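Local atomic coordinates of D-glyceraldehyde dehydrogenase (NADP(+)) (Thermoplasma acidophilum, PDB entry 5J77), a protein that oxidises D-glyceraldehyde to (R)-glycerate with NADP(+) in the non-phosphorylated Entner-Doudoroff pathway, working as a homotetramer. Residues 20-25 and 87-92; 60-65 and 113-118; 377-382 and 402-407. The protein carries 2 engineered substitutions. One frame throughout, in Å; residues are numbered along the deposited sequence.

Overall arrangement
The segments of interactions 1 and 2 alternate along the chain (20-25, 60-65, 87-92, 113-118); interaction 3 (377-382 with 402-407) follows well after both. Consecutive helices 61-77 and 79-90 serve interactions 2 and 1, yet these contacts are centred about 36 Å apart. Segment 20-25 lies on strand 19-23, outermost in the N-terminal sheet, whereas 377-382 and 402-407 flank, along the chain, strand 386-392 of the seven-stranded sheet of the catalytic part. Interaction 3 is centred about 29 Å from interaction 1 and about 40 Å from interaction 2. Interactions 1 and 3 adjoin or include residues assigned to NADP(+) binding by similarity, while interaction 2 sits where other subunits of the tetramer meet the chain.

Interaction 1 (20-25 and 87-92); sequences VDKYSP and MEENGK
Lys-22 reaches from strand 19-23 to the last turn of helix 79-90, where its NZ donates a hydrogen bond of 2.7 Å to the backbone O of Glu-89. The ammonium group lies in the plane of that carbonyl, on a lone pair, with a C=O...N angle of 136°. A bend at chi2 (56°) turns the chain so that NZ can also make a weak bond of 3.0 Å to the O of Tyr-23. Asp-176 supplies a third carbonyl oxygen to NZ, from a segment that by similarity binds NADP(+). Alongside this bond, CE of Lys-22 rests 3.8 Å from CB of Glu-89, whose extended chain leads the carboxylate away to the backbone N atoms of Gly-179 and Ser-180.

The close packing centres on the ring of Pro-25. Its CG lies 3.4 Å from the backbone C of Asn-90, and its CD is 3.3 Å from the O of Glu-89, the same oxygen that receives the lysine. Gly-91 leaves the helix with positive phi and presents bare backbone to the ring.

The Ser-24 and Glu-88 side is looser. Ser-24 OG and the O of Glu-88 do not meet directly but share a water, which lies 2.6 Å from Ser-24 OG and donates to the O of Glu-88 at 2.7 Å; OG also bonds to the N of Thr-27. Here the side chain of Glu-88 is exposed.

The polar links between strand and helix thus run through carbonyls of the helix's last turn. With three backbone carbonyl oxygens around NZ, one of them from the helix end, and Glu-89 OE2 5.4 Å from NZ, the buried Lys-22 probably remains protonated, at a place where the negative end of the helix dipole would also favour a positive charge.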
loop_
_atom_site.group_PDB
_atom_site.type_symbol
_atom_site.label_atom_id
_atom_site.label_comp_id
_atom_site.label_asym_id
_atom_site.label_seq_id
_atom_site.Cartn_x
_atom_site.Cartn_y
_atom_site.Cartn_z
ATOM N N VAL A 20 -38.898 -7.648 -26.097
ATOM C CA VAL A 20 -38.203 -8.876 -26.517
ATOM C C VAL A 20 -38.732 -10.039 -25.639
ATOM O O VAL A 20 -38.891 -9.879 -24.414
ATOM C CB VAL A 20 -36.671 -8.725 -26.362
ATOM C CG1 VAL A 20 -35.912 -9.980 -26.871
ATOM C CG2 VAL A 20 -36.182 -7.496 -27.102
ATOM N N ASP A 21 -38.953 -11.212 -26.235
ATOM C CA ASP A 21 -39.379 -12.365 -25.450
ATOM C C ASP A 21 -38.234 -13.054 -24.686
ATOM O O ASP A 21 -37.099 -13.121 -25.139
ATOM C CB ASP A 21 -40.120 -13.388 -26.332
ATOM C CG ASP A 21 -41.465 -12.877 -26.827
ATOM O OD1 ASP A 21 -42.093 -11.979 -26.182
ATOM O OD2 ASP A 21 -41.895 -13.403 -27.863
ATOM N N LYS A 22 -38.564 -13.541 -23.497
ATOM C CA LYS A 22 -37.690 -14.395 -22.689
ATOM C C LYS A 22 -38.239 -15.846 -22.755
ATOM O O LYS A 22 -39.441 -16.092 -22.442
ATOM C CB LYS A 22 -37.675 -13.906 -21.263
ATOM C CG LYS A 22 -37.084 -14.854 -20.225
ATOM C CD LYS A 22 -35.647 -15.293 -20.555
ATOM C CE LYS A 22 -35.169 -16.409 -19.621
ATOM N NZ LYS A 22 -33.895 -16.970 -20.096
ATOM N N TYR A 23 -37.358 -16.767 -23.164
ATOM C CA TYR A 23 -37.625 -18.202 -23.162
ATOM C C TYR A 23 -37.018 -18.943 -21.944
ATOM O O TYR A 23 -35.913 -18.630 -21.479
ATOM C CB TYR A 23 -37.116 -18.823 -24.433
ATOM C CG TYR A 23 -37.905 -18.477 -25.674
ATOM C CD1 TYR A 23 -37.715 -17.250 -26.334
ATOM C CD2 TYR A 23 -38.779 -19.394 -26.232
ATOM C CE1 TYR A 23 -38.423 -16.948 -27.486
ATOM C CE2 TYR A 23 -39.499 -19.106 -27.383
ATOM C CZ TYR A 23 -39.324 -17.870 -28.000
ATOM O OH TYR A 23 -40.046 -17.579 -29.138
ATOM N N SER A 24 -37.777 -19.875 -21.386
ATOM C CA SER A 24 -37.228 -20.831 -20.426
ATOM C C SER A 24 -36.239 -21.815 -21.087
ATOM O O SER A 24 -36.594 -22.507 -22.029
ATOM C CB SER A 24 -38.337 -21.715 -19.819
ATOM O OG SER A 24 -37.774 -22.720 -18.983
ATOM N N PRO A 25 -35.036 -21.931 -20.541
ATOM C CA PRO A 25 -34.169 -22.983 -21.031
ATOM C C PRO A 25 -34.580 -24.399 -20.568
ATOM O O PRO A 25 -34.143 -25.378 -21.174
ATOM C CB PRO A 25 -32.803 -22.604 -20.445
ATOM C CG PRO A 25 -33.106 -21.891 -19.197
ATOM C CD PRO A 25 -34.435 -21.204 -19.396
ATOM N N MET A 87 -33.505 -19.713 -11.098
ATOM C CA MET A 87 -33.910 -21.041 -11.555
ATOM C C MET A 87 -34.794 -20.976 -12.805
ATOM O O MET A 87 -34.656 -21.796 -13.760
ATOM C CB MET A 87 -34.565 -21.822 -10.439
ATOM C CG MET A 87 -33.600 -22.162 -9.319
ATOM S SD MET A 87 -34.278 -23.266 -8.066
ATOM C CE MET A 87 -35.108 -22.113 -7.030
ATOM N N GLU A 88 -35.722 -20.036 -12.815
ATOM C CA GLU A 88 -36.618 -19.912 -13.931
ATOM C C GLU A 88 -35.923 -19.416 -15.182
ATOM O O GLU A 88 -36.185 -19.918 -16.259
ATOM C CB GLU A 88 -37.798 -18.999 -13.614
ATOM C CG GLU A 88 -38.704 -19.616 -12.591
ATOM C CD GLU A 88 -39.972 -18.856 -12.375
ATOM O OE1 GLU A 88 -40.049 -18.150 -11.320
ATOM O OE2 GLU A 88 -40.838 -18.946 -13.290
ATOM N N GLU A 89 -35.105 -18.389 -15.068
ATOM C CA GLU A 89 -34.549 -17.751 -16.275
ATOM C C GLU A 89 -33.380 -18.539 -16.869
ATOM O O GLU A 89 -33.169 -18.513 -18.050
ATOM C CB GLU A 89 -34.037 -16.309 -15.964
ATOM C CG GLU A 89 -35.133 -15.243 -15.763
ATOM C CD GLU A 89 -34.561 -13.811 -15.859
ATOM O OE1 GLU A 89 -33.542 -13.517 -15.187
ATOM O OE2 GLU A 89 -35.127 -12.982 -16.621
ATOM N N ASN A 90 -32.597 -19.159 -15.997
ATOM C CA ASN A 90 -31.391 -19.905 -16.369
ATOM C C ASN A 90 -31.500 -21.417 -16.258
ATOM O O ASN A 90 -30.659 -22.132 -16.781
ATOM C CB ASN A 90 -30.243 -19.496 -15.459
ATOM C CG ASN A 90 -29.773 -18.068 -15.713
ATOM O OD1 ASN A 90 -30.547 -17.071 -15.530
ATOM N ND2 ASN A 90 -28.509 -17.948 -16.095
ATOM N N GLY A 91 -32.453 -21.911 -15.499
ATOM C CA GLY A 91 -32.525 -23.364 -15.318
ATOM C C GLY A 91 -31.463 -23.914 -14.378
ATOM O O GLY A 91 -31.287 -25.120 -14.347
ATOM N N LYS A 92 -30.844 -23.091 -13.526
ATOM C CA LYS A 92 -29.772 -23.599 -12.666
ATOM C C LYS A 92 -30.278 -24.581 -11.635
ATOM O O LYS A 92 -31.350 -24.359 -11.092
ATOM C CB LYS A 92 -29.023 -22.453 -11.911
ATOM C CG LYS A 92 -28.358 -21.443 -12.787
ATOM C CD LYS A 92 -27.202 -20.735 -12.082
ATOM C CE LYS A 92 -26.722 -19.572 -12.892
ATOM N NZ LYS A 92 -25.342 -19.215 -12.617
HETATM O O HOH W 1 -37.727 -22.102 -16.506
#

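Interaction 2 (60-65 and 113-118); sequences GSVERS and EWARKL
Two partners grip Ser-61 OG: the backbone N of Arg-116 donates a hydrogen bond of 2.9 Å to this OG, bent to 141° at the hydrogen, and Glu-124 of a third subunit holds it through a carboxylate oxygen. Chi1 of 71° turns OG toward the N-H of Arg-116 from the first turn of helix 61-77. One turn further on, Ser-65 faces the same loop. Its CB touches CB of Ala-115 at 3.8 Å, while its OG turns back to donate a bond of 2.8 Å to the O of Val-62, tilted out of the carbonyl plane. The methyl of Ala-115 lies against both Ser-65 CB and the CA of Val-62.

Segment 113-118 is the loop between helix 94-112 and strand 120-124; strands 120-124, 130-145 and 468-476 contribute to the oligomerisation arm of the aldehyde dehydrogenase fold.

Arg-116, in a left-handed backbone conformation, runs extended from CG to NE across Val-62, whose CG2 lies 3.4 Å from NE and approaches the guanidinium obliquely. Beyond the valine, that guanidinium salt-bridges Asp-106 and bonds Gln-444, both of a second subunit. Within the loop, Lys-117 NZ donates to the O of Glu-113 at 2.6 Å and to the O of Ala-115 at 2.9 Å. The same ammonium group also pairs with the carboxylate of the second subunit's own Glu-113.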
loop_
_atom_site.group_PDB
_atom_site.type_symbol
_atom_site.label_atom_id
_atom_site.label_comp_id
_atom_site.label_asym_id
_atom_site.label_seq_id
_atom_site.Cartn_x
_atom_site.Cartn_y
_atom_site.Cartn_z
ATOM N N GLY A 60 -20.187 11.235 -0.067
ATOM C CA GLY A 60 -19.128 10.509 0.623
ATOM C C GLY A 60 -19.328 8.972 0.624
ATOM O O GLY A 60 -20.445 8.469 0.673
ATOM N N SER A 61 -18.211 8.258 0.694
ATOM C CA SER A 61 -18.239 6.799 0.602
ATOM C C SER A 61 -18.973 6.162 1.755
ATOM O O SER A 61 -19.691 5.128 1.572
ATOM C CB SER A 61 -16.808 6.241 0.431
ATOM O OG SER A 61 -16.098 6.393 1.631
ATOM N N VAL A 62 -18.894 6.776 2.931
ATOM C CA VAL A 62 -19.589 6.205 4.090
ATOM C C VAL A 62 -21.096 6.271 3.932
ATOM O O VAL A 62 -21.828 5.285 4.186
ATOM C CB VAL A 62 -19.219 6.928 5.416
ATOM C CG1 VAL A 62 -20.163 6.505 6.552
ATOM C CG2 VAL A 62 -17.705 6.720 5.727
ATOM N N GLU A 63 -21.601 7.452 3.568
ATOM C CA GLU A 63 -23.075 7.543 3.335
ATOM C C GLU A 63 -23.533 6.628 2.175
ATOM O O GLU A 63 -24.564 5.996 2.247
ATOM C CB GLU A 63 -23.543 9.000 3.125
ATOM C CG GLU A 63 -23.552 9.842 4.429
ATOM C CD GLU A 63 -24.450 9.262 5.473
ATOM O OE1 GLU A 63 -25.611 8.889 5.136
ATOM O OE2 GLU A 63 -23.996 9.047 6.618
ATOM N N ARG A 64 -22.745 6.558 1.128
ATOM C CA ARG A 64 -23.061 5.690 0.014
ATOM C C ARG A 64 -23.048 4.226 0.492
ATOM O O ARG A 64 -23.919 3.474 0.156
ATOM C CB ARG A 64 -22.130 5.917 -1.161
ATOM C CG ARG A 64 -22.285 7.249 -1.852
ATOM C CD ARG A 64 -21.495 7.333 -3.131
ATOM N NE ARG A 64 -20.071 7.104 -2.978
ATOM C CZ ARG A 64 -19.145 8.046 -2.868
ATOM N NH1 ARG A 64 -19.473 9.317 -2.846
ATOM N NH2 ARG A 64 -17.881 7.711 -2.769
ATOM N N SER A 65 -22.071 3.860 1.306
ATOM C CA SER A 65 -22.016 2.505 1.855
ATOM C C SER A 65 -23.290 2.105 2.660
ATOM O O SER A 65 -23.758 0.968 2.562
ATOM C CB SER A 65 -20.737 2.254 2.627
ATOM O OG SER A 65 -20.851 2.652 3.959
ATOM N N GLU A 113 -17.707 -2.447 2.379
ATOM C CA GLU A 113 -16.684 -2.389 3.422
ATOM C C GLU A 113 -15.405 -1.581 3.082
ATOM O O GLU A 113 -14.679 -1.196 3.987
ATOM C CB GLU A 113 -16.241 -3.800 3.789
ATOM C CG GLU A 113 -17.217 -4.556 4.641
ATOM C CD GLU A 113 -16.840 -6.009 4.860
ATOM O OE1 GLU A 113 -15.938 -6.536 4.166
ATOM O OE2 GLU A 113 -17.393 -6.613 5.787
ATOM N N TRP A 114 -15.165 -1.321 1.800
ATOM C CA TRP A 114 -14.123 -0.398 1.401
ATOM C C TRP A 114 -14.366 1.103 1.723
ATOM O O TRP A 114 -13.470 1.893 1.448
ATOM C CB TRP A 114 -13.743 -0.579 -0.094
ATOM C CG TRP A 114 -12.845 -1.746 -0.314
ATOM C CD1 TRP A 114 -13.198 -2.961 -0.828
ATOM C CD2 TRP A 114 -11.473 -1.860 0.055
ATOM N NE1 TRP A 114 -12.111 -3.822 -0.851
ATOM C CE2 TRP A 114 -11.039 -3.177 -0.323
ATOM C CE3 TRP A 114 -10.559 -1.007 0.693
ATOM C CZ2 TRP A 114 -9.739 -3.612 -0.135
ATOM C CZ3 TRP A 114 -9.258 -1.456 0.898
ATOM C CH2 TRP A 114 -8.863 -2.749 0.497
ATOM N N ALA A 115 -15.522 1.476 2.309
ATOM C CA ALA A 115 -15.792 2.852 2.678
ATOM C C ALA A 115 -14.652 3.465 3.489
ATOM O O ALA A 115 -14.125 2.844 4.456
ATOM C CB ALA A 115 -17.129 3.004 3.393
ATOM N N ARG A 116 -14.259 4.650 3.009
ATOM C CA ARG A 116 -13.190 5.483 3.587
ATOM C C ARG A 116 -11.825 4.760 3.789
ATOM O O ARG A 116 -11.029 5.128 4.681
ATOM C CB ARG A 116 -13.685 6.216 4.849
ATOM C CG ARG A 116 -14.200 5.345 5.958
ATOM C CD ARG A 116 -14.562 6.088 7.223
ATOM N NE ARG A 116 -15.544 5.315 7.972
ATOM C CZ ARG A 116 -15.934 5.573 9.188
ATOM N NH1 ARG A 116 -16.807 4.789 9.791
ATOM N NH2 ARG A 116 -15.420 6.595 9.825
ATOM N N LYS A 117 -11.541 3.767 2.929
ATOM C CA LYS A 117 -10.262 3.004 2.985
ATOM C C LYS A 117 -9.430 3.009 1.737
ATOM O O LYS A 117 -8.267 2.629 1.777
ATOM C CB LYS A 117 -10.488 1.557 3.425
ATOM C CG LYS A 117 -11.097 1.470 4.799
ATOM C CD LYS A 117 -11.572 0.046 5.069
ATOM C CE LYS A 117 -12.475 -0.003 6.309
ATOM N NZ LYS A 117 -13.873 0.358 5.953
ATOM N N LEU A 118 -9.968 3.476 0.635
ATOM C CA LEU A 118 -9.227 3.556 -0.617
ATOM C C LEU A 118 -8.551 4.947 -0.713
ATOM O O LEU A 118 -8.967 5.862 -1.425
ATOM C CB LEU A 118 -10.148 3.280 -1.766
ATOM C CG LEU A 118 -10.713 1.855 -1.761
ATOM C CD1 LEU A 118 -11.818 1.792 -2.809
ATOM C CD2 LEU A 118 -9.583 0.867 -2.080
#

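Interaction 3 (377-382 and 402-407); sequences IFQEEI and ANDNKY. Engineered in segment 402-407: Asn-405 (natural residue Ser).
Gln-379 and Lys-406 are tied together by a single water held at three points. It donates to both the O (2.9 Å) and the OE1 (2.8 Å) of Gln-379, and accepts from the backbone N of Lys-406 at 2.8 Å. A bend at chi2 (-69°) brings OE1 within range of the water shared with the residue's own carbonyl. The side chains of Gln-379 and Asp-404 cross at about a right angle, with Gln-379 NE2 3.6 Å from Asp-404 OD2; no hydrogen bond forms between them. Instead, NE2 donates to the O of Gln-373, and OD2 accepts from the NE2 of Gln-373.

Helix 376-379 ends here and leads into Glu-381 and Ile-382, part of the NADP(+) site by similarity; Glu-381 OE2 accepts from the N of Gly-250. On the facing segment, the engineered Asn-405 forms an Asx turn: its OD1 takes the N-H of Tyr-407 at 3.0 Å, the donor lying 40° out of the carbonyl plane.

Toward solvent, Lys-406 reaches extended to Glu-380 in a salt bridge, NZ meeting the syn lone pair of OE1 at 2.9 Å; its second bond, to OE2 (3.2 Å), is weak. The edge of the Tyr-407 ring meets the O of Gln-379, CE2 at 3.9 Å, while Lys-406 CG lies over one face, offset toward the ring's margin.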
loop_
_atom_site.group_PDB
_atom_site.type_symbol
_atom_site.label_atom_id
_atom_site.label_comp_id
_atom_site.label_asym_id
_atom_site.label_seq_id
_atom_site.Cartn_x
_atom_site.Cartn_y
_atom_site.Cartn_z
ATOM N N ILE A 377 -11.438 -27.707 -30.449
ATOM C CA ILE A 377 -11.857 -28.001 -29.060
ATOM C C ILE A 377 -10.803 -27.703 -27.979
ATOM O O ILE A 377 -11.180 -27.617 -26.773
ATOM C CB ILE A 377 -12.454 -29.421 -28.809
ATOM C CG1 ILE A 377 -11.443 -30.528 -29.052
ATOM C CG2 ILE A 377 -13.748 -29.616 -29.570
ATOM C CD1 ILE A 377 -11.405 -31.487 -27.884
ATOM N N PHE A 378 -9.530 -27.601 -28.396
ATOM C CA PHE A 378 -8.457 -27.086 -27.529
ATOM C C PHE A 378 -8.171 -25.572 -27.648
ATOM O O PHE A 378 -7.801 -24.956 -26.677
ATOM C CB PHE A 378 -7.160 -27.905 -27.676
ATOM C CG PHE A 378 -6.995 -28.956 -26.610
ATOM C CD1 PHE A 378 -7.997 -29.879 -26.373
ATOM C CD2 PHE A 378 -5.840 -29.022 -25.840
ATOM C CE1 PHE A 378 -7.827 -30.874 -25.415
ATOM C CE2 PHE A 378 -5.687 -29.981 -24.861
ATOM C CZ PHE A 378 -6.669 -30.920 -24.649
ATOM N N GLN A 379 -8.407 -24.976 -28.815
ATOM C CA GLN A 379 -8.068 -23.572 -29.046
ATOM C C GLN A 379 -9.240 -22.588 -28.914
ATOM O O GLN A 379 -9.009 -21.424 -28.685
ATOM C CB GLN A 379 -7.428 -23.470 -30.427
ATOM C CG GLN A 379 -6.127 -24.259 -30.524
ATOM C CD GLN A 379 -4.968 -23.678 -29.689
ATOM O OE1 GLN A 379 -4.843 -22.449 -29.521
ATOM N NE2 GLN A 379 -4.120 -24.574 -29.135
ATOM N N GLU A 380 -10.489 -23.033 -29.060
ATOM C CA GLU A 380 -11.650 -22.091 -29.031
ATOM C C GLU A 380 -12.558 -22.361 -27.876
ATOM O O GLU A 380 -12.877 -23.521 -27.617
ATOM C CB GLU A 380 -12.483 -22.191 -30.310
ATOM C CG GLU A 380 -11.714 -21.921 -31.600
ATOM C CD GLU A 380 -11.120 -20.524 -31.629
ATOM O OE1 GLU A 380 -11.744 -19.602 -31.034
ATOM O OE2 GLU A 380 -10.011 -20.337 -32.198
ATOM N N GLU A 381 -12.998 -21.298 -27.205
ATOM C CA GLU A 381 -13.902 -21.421 -26.060
ATOM C C GLU A 381 -15.140 -22.192 -26.412
ATOM O O GLU A 381 -15.676 -21.982 -27.456
ATOM C CB GLU A 381 -14.313 -20.072 -25.502
ATOM C CG GLU A 381 -14.787 -20.176 -24.057
ATOM C CD GLU A 381 -14.964 -18.801 -23.387
ATOM O OE1 GLU A 381 -15.044 -17.824 -24.168
ATOM O OE2 GLU A 381 -14.973 -18.699 -22.107
ATOM N N ILE A 382 -15.570 -23.084 -25.529
ATOM C CA ILE A 382 -16.739 -23.932 -25.756
ATOM C C ILE A 382 -17.918 -23.468 -24.920
ATOM O O ILE A 382 -18.985 -23.410 -25.438
ATOM C CB ILE A 382 -16.419 -25.409 -25.457
ATOM C CG1 ILE A 382 -15.337 -25.948 -26.429
ATOM C CG2 ILE A 382 -17.671 -26.274 -25.500
ATOM C CD1 ILE A 382 -14.613 -27.201 -25.955
ATOM N N ALA A 402 -0.249 -25.426 -21.719
ATOM C CA ALA A 402 -1.178 -24.537 -21.070
ATOM C C ALA A 402 -1.117 -23.109 -21.628
ATOM O O ALA A 402 -2.130 -22.554 -21.965
ATOM C CB ALA A 402 -0.975 -24.559 -19.582
ATOM N N ASN A 403 0.074 -22.535 -21.763
ATOM C CA ASN A 403 0.228 -21.176 -22.289
ATOM C C ASN A 403 0.013 -21.014 -23.764
ATOM O O ASN A 403 -0.082 -19.930 -24.246
ATOM C CB ASN A 403 1.569 -20.575 -21.920
ATOM C CG ASN A 403 1.813 -20.557 -20.444
ATOM O OD1 ASN A 403 0.943 -20.263 -19.667
ATOM N ND2 ASN A 403 3.016 -20.845 -20.064
ATOM N N ASP A 404 -0.060 -22.115 -24.477
ATOM C CA ASP A 404 -0.283 -22.081 -25.898
ATOM C C ASP A 404 -1.789 -21.994 -26.072
ATOM O O ASP A 404 -2.445 -22.948 -26.427
ATOM C CB ASP A 404 0.265 -23.345 -26.517
ATOM C CG ASP A 404 -0.204 -23.539 -27.873
ATOM O OD1 ASP A 404 -0.209 -22.571 -28.614
ATOM O OD2 ASP A 404 -0.608 -24.654 -28.188
ATOM N N ASN A 405 -2.300 -20.803 -25.823
ATOM C CA ASN A 405 -3.701 -20.504 -25.747
ATOM C C ASN A 405 -3.943 -19.022 -25.945
ATOM O O ASN A 405 -3.301 -18.235 -25.313
ATOM C CB ASN A 405 -3.964 -20.826 -24.280
ATOM C CG ASN A 405 -5.410 -20.987 -23.906
ATOM O OD1 ASN A 405 -6.283 -20.365 -24.441
ATOM N ND2 ASN A 405 -5.636 -21.803 -22.903
ATOM N N LYS A 406 -4.857 -18.613 -26.801
ATOM C CA LYS A 406 -5.108 -17.171 -26.889
ATOM C C LYS A 406 -5.865 -16.574 -25.651
ATOM O O LYS A 406 -5.936 -15.371 -25.522
ATOM C CB LYS A 406 -5.804 -16.839 -28.194
ATOM C CG LYS A 406 -7.275 -17.095 -28.203
ATOM C CD LYS A 406 -7.851 -16.917 -29.593
ATOM C CE LYS A 406 -9.351 -17.150 -29.587
ATOM N NZ LYS A 406 -9.903 -17.354 -30.957
ATOM N N TYR A 407 -6.367 -17.419 -24.743
ATOM C CA TYR A 407 -7.024 -17.008 -23.521
ATOM C C TYR A 407 -6.082 -17.134 -22.361
ATOM O O TYR A 407 -5.022 -17.795 -22.443
ATOM C CB TYR A 407 -8.354 -17.794 -23.252
ATOM C CG TYR A 407 -9.320 -17.636 -24.391
ATOM C CD1 TYR A 407 -10.097 -16.484 -24.526
ATOM C CD2 TYR A 407 -9.406 -18.585 -25.388
ATOM C CE1 TYR A 407 -10.991 -16.302 -25.602
ATOM C CE2 TYR A 407 -10.288 -18.419 -26.464
ATOM C CZ TYR A 407 -11.065 -17.264 -26.565
ATOM O OH TYR A 407 -11.908 -17.076 -27.621
HETATM O O HOH W 2 -6.302 -20.550 -28.125
#